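Local coordinates for protein putative phosphosugar isomerase (Silicibacter pomeroyi DSS-3, PDB 3FJ1) that is of uncertain function but, as a protein with two SIS domains, probably binds phosphosugars and may act as a sugar isomerase or aminotransferase, at residues 261-275 with 287-301. Numbering follows the deposited sequence. Where two conformers were deposited one is given.
Sequences AAGDAAEAPLAEIAD and TTGRVTRARVLEHVR
Glu-267 and Asp-275, two helical turns apart on helix 267-279, reach across to the loops flanking edge strand 295-296 in the second SIS domain, a parallel alpha/beta sandwich. Glu-267 has the length to span the gap: with CG anti to the backbone N (chi1 -163°) and an extended chain, it carries OE2 to Thr-288 OG1, which donates at 2.8 Å, and to Arg-301 NH2 at 3.0 Å, a salt bridge. The two donors arrive from opposite faces of the carboxylate, whose plane stands 77° from the guanidinium. NH1 of Arg-301 takes a lone pair of Ala-261 O at 2.9 Å, while Gly-263 N lies over one guanidinium face and His-299 CD2 over the other; lacking a side chain, Gly-263 lets the flat group come close. A leucine in place of Arg-301 would probably leave Glu-267 without its ionic mate and Ala-261 O without its NH1 donor. Between the two acids, small Ala-271 and Ala-274 let Val-291 CG1 nestle against the helix, and Ala-268 CB sits 3.7 Å above the centre of the Arg-290 guanidinium. Short Asp-275 suits a turn of close-set amides: OD2 accepts from Thr-292 N on its syn side, and OD1 from two successive amides, Arg-293 N from above the carboxylate plane and Ala-294 N, at 2.8 Å, nearly along the C-O axis.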
loop_
_atom_site.group_PDB
_atom_site.type_symbol
_atom_site.label_atom_id
_atom_site.label_comp_id
_atom_site.label_asym_id
_atom_site.label_seq_id
_atom_site.Cartn_x
_atom_site.Cartn_y
_atom_site.Cartn_z
ATOM N N ALA A 261 4.151 -9.771 16.160
ATOM C CA ALA A 261 5.226 -9.081 16.903
ATOM C C ALA A 261 6.584 -9.774 16.727
ATOM O O ALA A 261 6.729 -10.951 17.055
ATOM C CB ALA A 261 4.874 -9.005 18.403
ATOM N N ALA A 262 7.558 -9.052 16.170
ATOM C CA ALA A 262 8.925 -9.507 16.071
ATOM C C ALA A 262 9.652 -9.020 17.322
ATOM O O ALA A 262 9.165 -8.124 18.016
ATOM C CB ALA A 262 9.601 -8.915 14.798
ATOM N N GLY A 263 10.807 -9.617 17.616
ATOM C CA GLY A 263 11.658 -9.179 18.737
ATOM C C GLY A 263 12.488 -7.984 18.311
ATOM O O GLY A 263 13.714 -8.070 18.163
ATOM N N ASP A 264 11.812 -6.855 18.141
ATOM C CA ASP A 264 12.421 -5.620 17.705
ATOM C C ASP A 264 11.805 -4.469 18.496
ATOM O O ASP A 264 11.091 -4.699 19.477
ATOM C CB ASP A 264 12.276 -5.479 16.171
ATOM C CG ASP A 264 10.837 -5.201 15.714
ATOM O OD1 ASP A 264 9.944 -5.178 16.581
ATOM O OD2 ASP A 264 10.648 -4.989 14.464
ATOM N N ALA A 265 12.100 -3.239 18.090
ATOM C CA ALA A 265 11.598 -2.040 18.788
ATOM C C ALA A 265 10.074 -1.884 18.759
ATOM O O ALA A 265 9.508 -1.160 19.575
ATOM C CB ALA A 265 12.265 -0.772 18.212
ATOM N N ALA A 266 9.419 -2.582 17.827
ATOM C CA ALA A 266 7.964 -2.537 17.692
ATOM C C ALA A 266 7.248 -3.585 18.544
ATOM O O ALA A 266 6.013 -3.570 18.636
ATOM C CB ALA A 266 7.578 -2.716 16.236
ATOM N N GLU A 267 7.999 -4.461 19.201
ATOM C CA GLU A 267 7.373 -5.502 19.998
ATOM C C GLU A 267 6.523 -4.890 21.102
ATOM O O GLU A 267 5.365 -5.241 21.253
ATOM C CB GLU A 267 8.426 -6.444 20.625
ATOM C CG GLU A 267 7.818 -7.756 21.102
ATOM C CD GLU A 267 8.799 -8.692 21.768
ATOM O OE1 GLU A 267 9.956 -8.307 22.016
ATOM O OE2 GLU A 267 8.409 -9.838 22.046
ATOM N N ALA A 268 7.074 -3.943 21.870
ATOM C CA ALA A 268 6.291 -3.339 22.956
ATOM C C ALA A 268 5.034 -2.572 22.483
ATOM O O ALA A 268 3.948 -2.803 23.016
ATOM C CB ALA A 268 7.192 -2.455 23.869
ATOM N N PRO A 269 5.172 -1.633 21.539
ATOM C CA PRO A 269 3.939 -0.979 21.070
ATOM C C PRO A 269 2.876 -1.916 20.463
ATOM O O PRO A 269 1.691 -1.620 20.581
ATOM C CB PRO A 269 4.435 0.035 20.027
ATOM C CG PRO A 269 5.803 -0.346 19.707
ATOM C CD PRO A 269 6.367 -1.027 20.926
ATOM N N LEU A 270 3.289 -2.979 19.775
ATOM C CA LEU A 270 2.352 -3.942 19.223
ATOM C C LEU A 270 1.594 -4.615 20.371
ATOM O O LEU A 270 0.372 -4.681 20.381
ATOM C CB LEU A 270 3.107 -4.963 18.376
ATOM C CG LEU A 270 2.364 -6.081 17.601
ATOM C CD1 LEU A 270 1.594 -7.090 18.499
ATOM C CD2 LEU A 270 1.464 -5.449 16.558
ATOM N N ALA A 271 2.350 -5.104 21.343
ATOM C CA ALA A 271 1.789 -5.734 22.538
ATOM C C ALA A 271 0.804 -4.793 23.267
ATOM O O ALA A 271 -0.248 -5.232 23.711
ATOM C CB ALA A 271 2.905 -6.151 23.457
ATOM N N GLU A 272 1.171 -3.516 23.408
ATOM C CA GLU A 272 0.338 -2.514 24.044
ATOM C C GLU A 272 -1.055 -2.377 23.387
ATOM O O GLU A 272 -2.095 -2.370 24.067
ATOM C CB GLU A 272 1.081 -1.168 24.048
ATOM N N ILE A 273 -1.071 -2.253 22.076
ATOM C CA ILE A 273 -2.339 -2.153 21.332
ATOM C C ILE A 273 -3.108 -3.479 21.397
ATOM O O ILE A 273 -4.323 -3.468 21.519
ATOM C CB ILE A 273 -2.113 -1.731 19.871
ATOM C CG1 ILE A 273 -1.590 -0.296 19.830
ATOM C CG2 ILE A 273 -3.421 -1.914 19.038
ATOM C CD1 ILE A 273 -2.607 0.762 20.214
ATOM N N ALA A 274 -2.397 -4.606 21.335
ATOM C CA ALA A 274 -3.034 -5.917 21.389
ATOM C C ALA A 274 -3.800 -6.010 22.710
ATOM O O ALA A 274 -4.966 -6.418 22.757
ATOM C CB ALA A 274 -1.984 -7.031 21.253
ATOM N N ASP A 275 -3.145 -5.602 23.789
ATOM C CA ASP A 275 -3.787 -5.613 25.093
ATOM C C ASP A 275 -4.990 -4.656 25.193
ATOM O O ASP A 275 -5.991 -5.030 25.791
ATOM C CB ASP A 275 -2.765 -5.334 26.209
ATOM C CG ASP A 275 -1.909 -6.556 26.537
ATOM O OD1 ASP A 275 -2.274 -7.688 26.172
ATOM O OD2 ASP A 275 -0.875 -6.403 27.209
ATOM N N THR A 287 2.112 -12.670 18.950
ATOM C CA THR A 287 3.345 -13.497 18.939
ATOM C C THR A 287 4.435 -12.873 19.818
ATOM O O THR A 287 5.529 -12.596 19.354
ATOM C CB THR A 287 3.907 -13.693 17.505
ATOM O OG1 THR A 287 4.314 -12.422 16.976
ATOM C CG2 THR A 287 2.839 -14.303 16.512
ATOM N N THR A 288 4.119 -12.675 21.085
ATOM C CA THR A 288 5.033 -12.064 22.026
ATOM C C THR A 288 4.586 -12.367 23.451
ATOM O O THR A 288 3.391 -12.406 23.756
ATOM C CB THR A 288 5.129 -10.539 21.835
ATOM O OG1 THR A 288 5.805 -9.959 22.956
ATOM C CG2 THR A 288 3.750 -9.900 21.684
ATOM N N GLY A 289 5.590 -12.520 24.306
ATOM C CA GLY A 289 5.406 -12.737 25.724
ATOM C C GLY A 289 5.044 -11.470 26.453
ATOM O O GLY A 289 4.655 -11.529 27.615
ATOM N N ARG A 290 5.140 -10.333 25.771
ATOM C CA ARG A 290 4.882 -9.030 26.391
ATOM C C ARG A 290 3.418 -8.687 26.639
ATOM O O ARG A 290 3.142 -7.777 27.403
ATOM C CB ARG A 290 5.485 -7.908 25.558
ATOM C CG ARG A 290 6.964 -7.988 25.400
ATOM C CD ARG A 290 7.451 -6.727 24.783
ATOM N NE ARG A 290 7.507 -5.696 25.809
ATOM C CZ ARG A 290 8.618 -5.106 26.248
ATOM N NH1 ARG A 290 9.801 -5.342 25.685
ATOM N NH2 ARG A 290 8.523 -4.212 27.215
ATOM N N VAL A 291 2.490 -9.378 25.987
ATOM C CA VAL A 291 1.069 -9.129 26.220
ATOM C C VAL A 291 0.660 -9.745 27.561
ATOM O O VAL A 291 1.092 -10.855 27.905
ATOM C CB VAL A 291 0.156 -9.690 25.112
ATOM C CG1 VAL A 291 0.333 -8.857 23.821
ATOM C CG2 VAL A 291 0.413 -11.157 24.885
ATOM N N THR A 292 -0.188 -9.018 28.282
ATOM C CA THR A 292 -0.654 -9.413 29.599
ATOM C C THR A 292 -2.159 -9.704 29.614
ATOM O O THR A 292 -2.649 -10.329 30.560
ATOM C CB THR A 292 -0.293 -8.316 30.609
ATOM O OG1 THR A 292 -1.129 -7.176 30.421
ATOM C CG2 THR A 292 1.156 -7.873 30.389
ATOM N N ARG A 293 -2.875 -9.268 28.569
ATOM C CA ARG A 293 -4.319 -9.457 28.414
ATOM C C ARG A 293 -4.571 -10.328 27.163
ATOM O O ARG A 293 -5.230 -11.352 27.208
ATOM C CB ARG A 293 -4.963 -8.074 28.249
ATOM C CG ARG A 293 -6.483 -8.023 28.305
ATOM C CD ARG A 293 -6.988 -7.712 29.704
ATOM N NE ARG A 293 -6.804 -6.296 30.050
ATOM C CZ ARG A 293 -7.153 -5.755 31.214
ATOM N NH1 ARG A 293 -7.701 -6.503 32.159
ATOM N NH2 ARG A 293 -6.954 -4.458 31.436
ATOM N N ALA A 294 -4.045 -9.887 26.019
ATOM C CA ALA A 294 -4.147 -10.665 24.788
ATOM C C ALA A 294 -3.447 -12.016 25.031
ATOM O O ALA A 294 -2.549 -12.109 25.889
ATOM C CB ALA A 294 -3.480 -9.908 23.593
ATOM N N ARG A 295 -3.873 -13.057 24.323
ATOM C CA ARG A 295 -3.304 -14.384 24.501
ATOM C C ARG A 295 -1.945 -14.472 23.824
ATOM O O ARG A 295 -1.787 -13.915 22.730
ATOM C CB ARG A 295 -4.264 -15.452 23.945
ATOM C CG ARG A 295 -5.609 -15.462 24.672
ATOM C CD ARG A 295 -6.526 -16.596 24.221
ATOM N NE ARG A 295 -6.020 -17.940 24.540
ATOM C CZ ARG A 295 -6.658 -19.076 24.229
ATOM N NH1 ARG A 295 -7.830 -19.033 23.584
ATOM N NH2 ARG A 295 -6.128 -20.258 24.559
ATOM N N VAL A 296 -0.969 -15.130 24.469
ATOM C CA VAL A 296 0.363 -15.309 23.869
ATOM C C VAL A 296 0.330 -16.456 22.881
ATOM O O VAL A 296 -0.129 -17.558 23.213
ATOM C CB VAL A 296 1.462 -15.592 24.922
ATOM C CG1 VAL A 296 2.781 -15.890 24.241
ATOM C CG2 VAL A 296 1.549 -14.415 25.911
ATOM N N LEU A 297 0.775 -16.197 21.647
ATOM C CA LEU A 297 0.880 -17.252 20.656
ATOM C C LEU A 297 2.281 -17.819 20.678
ATOM O O LEU A 297 3.273 -17.072 20.723
ATOM C CB LEU A 297 0.612 -16.754 19.239
ATOM C CG LEU A 297 -0.814 -16.387 18.859
ATOM C CD1 LEU A 297 -0.786 -15.549 17.554
ATOM C CD2 LEU A 297 -1.696 -17.618 18.738
ATOM N N GLU A 298 2.350 -19.135 20.594
ATOM C CA GLU A 298 3.615 -19.850 20.520
ATOM C C GLU A 298 4.421 -19.328 19.333
ATOM O O GLU A 298 3.870 -19.197 18.253
ATOM C CB GLU A 298 3.323 -21.318 20.310
ATOM C CG GLU A 298 4.447 -22.176 20.703
ATOM C CD GLU A 298 4.108 -23.650 20.684
ATOM O OE1 GLU A 298 2.920 -24.042 20.712
ATOM O OE2 GLU A 298 5.081 -24.411 20.639
ATOM N N HIS A 299 5.699 -19.000 19.547
ATOM C CA HIS A 299 6.555 -18.512 18.463
ATOM C C HIS A 299 8.046 -18.773 18.669
ATOM O O HIS A 299 8.519 -19.000 19.796
ATOM C CB HIS A 299 6.345 -16.996 18.249
ATOM C CG HIS A 299 6.685 -16.179 19.453
ATOM N ND1 HIS A 299 5.853 -16.092 20.553
ATOM C CD2 HIS A 299 7.798 -15.484 19.764
ATOM C CE1 HIS A 299 6.435 -15.350 21.476
ATOM N NE2 HIS A 299 7.613 -14.956 21.020
ATOM N N VAL A 300 8.787 -18.685 17.566
ATOM C CA VAL A 300 10.219 -18.923 17.596
ATOM C C VAL A 300 11.000 -17.682 17.153
ATOM O O VAL A 300 10.817 -17.190 16.033
ATOM C CB VAL A 300 10.601 -20.126 16.706
ATOM C CG1 VAL A 300 12.075 -20.459 16.909
ATOM C CG2 VAL A 300 9.692 -21.359 16.979
ATOM N N ARG A 301 11.837 -17.154 18.045
ATOM C CA ARG A 301 12.671 -16.035 17.720
ATOM C C ARG A 301 13.889 -16.526 16.911
ATOM O O ARG A 301 14.312 -17.683 17.045
ATOM C CB ARG A 301 13.079 -15.288 18.988
ATOM C CG ARG A 301 11.937 -14.595 19.701
ATOM C CD ARG A 301 11.489 -13.358 18.946
ATOM N NE ARG A 301 10.404 -12.609 19.570
ATOM C CZ ARG A 301 9.216 -12.358 19.014
ATOM N NH1 ARG A 301 8.881 -12.816 17.807
ATOM N NH2 ARG A 301 8.346 -11.612 19.680
HETATM O O HOH W 1 10.828 -11.290 21.933
HETATM O O HOH W 2 2.078 -5.046 26.779
#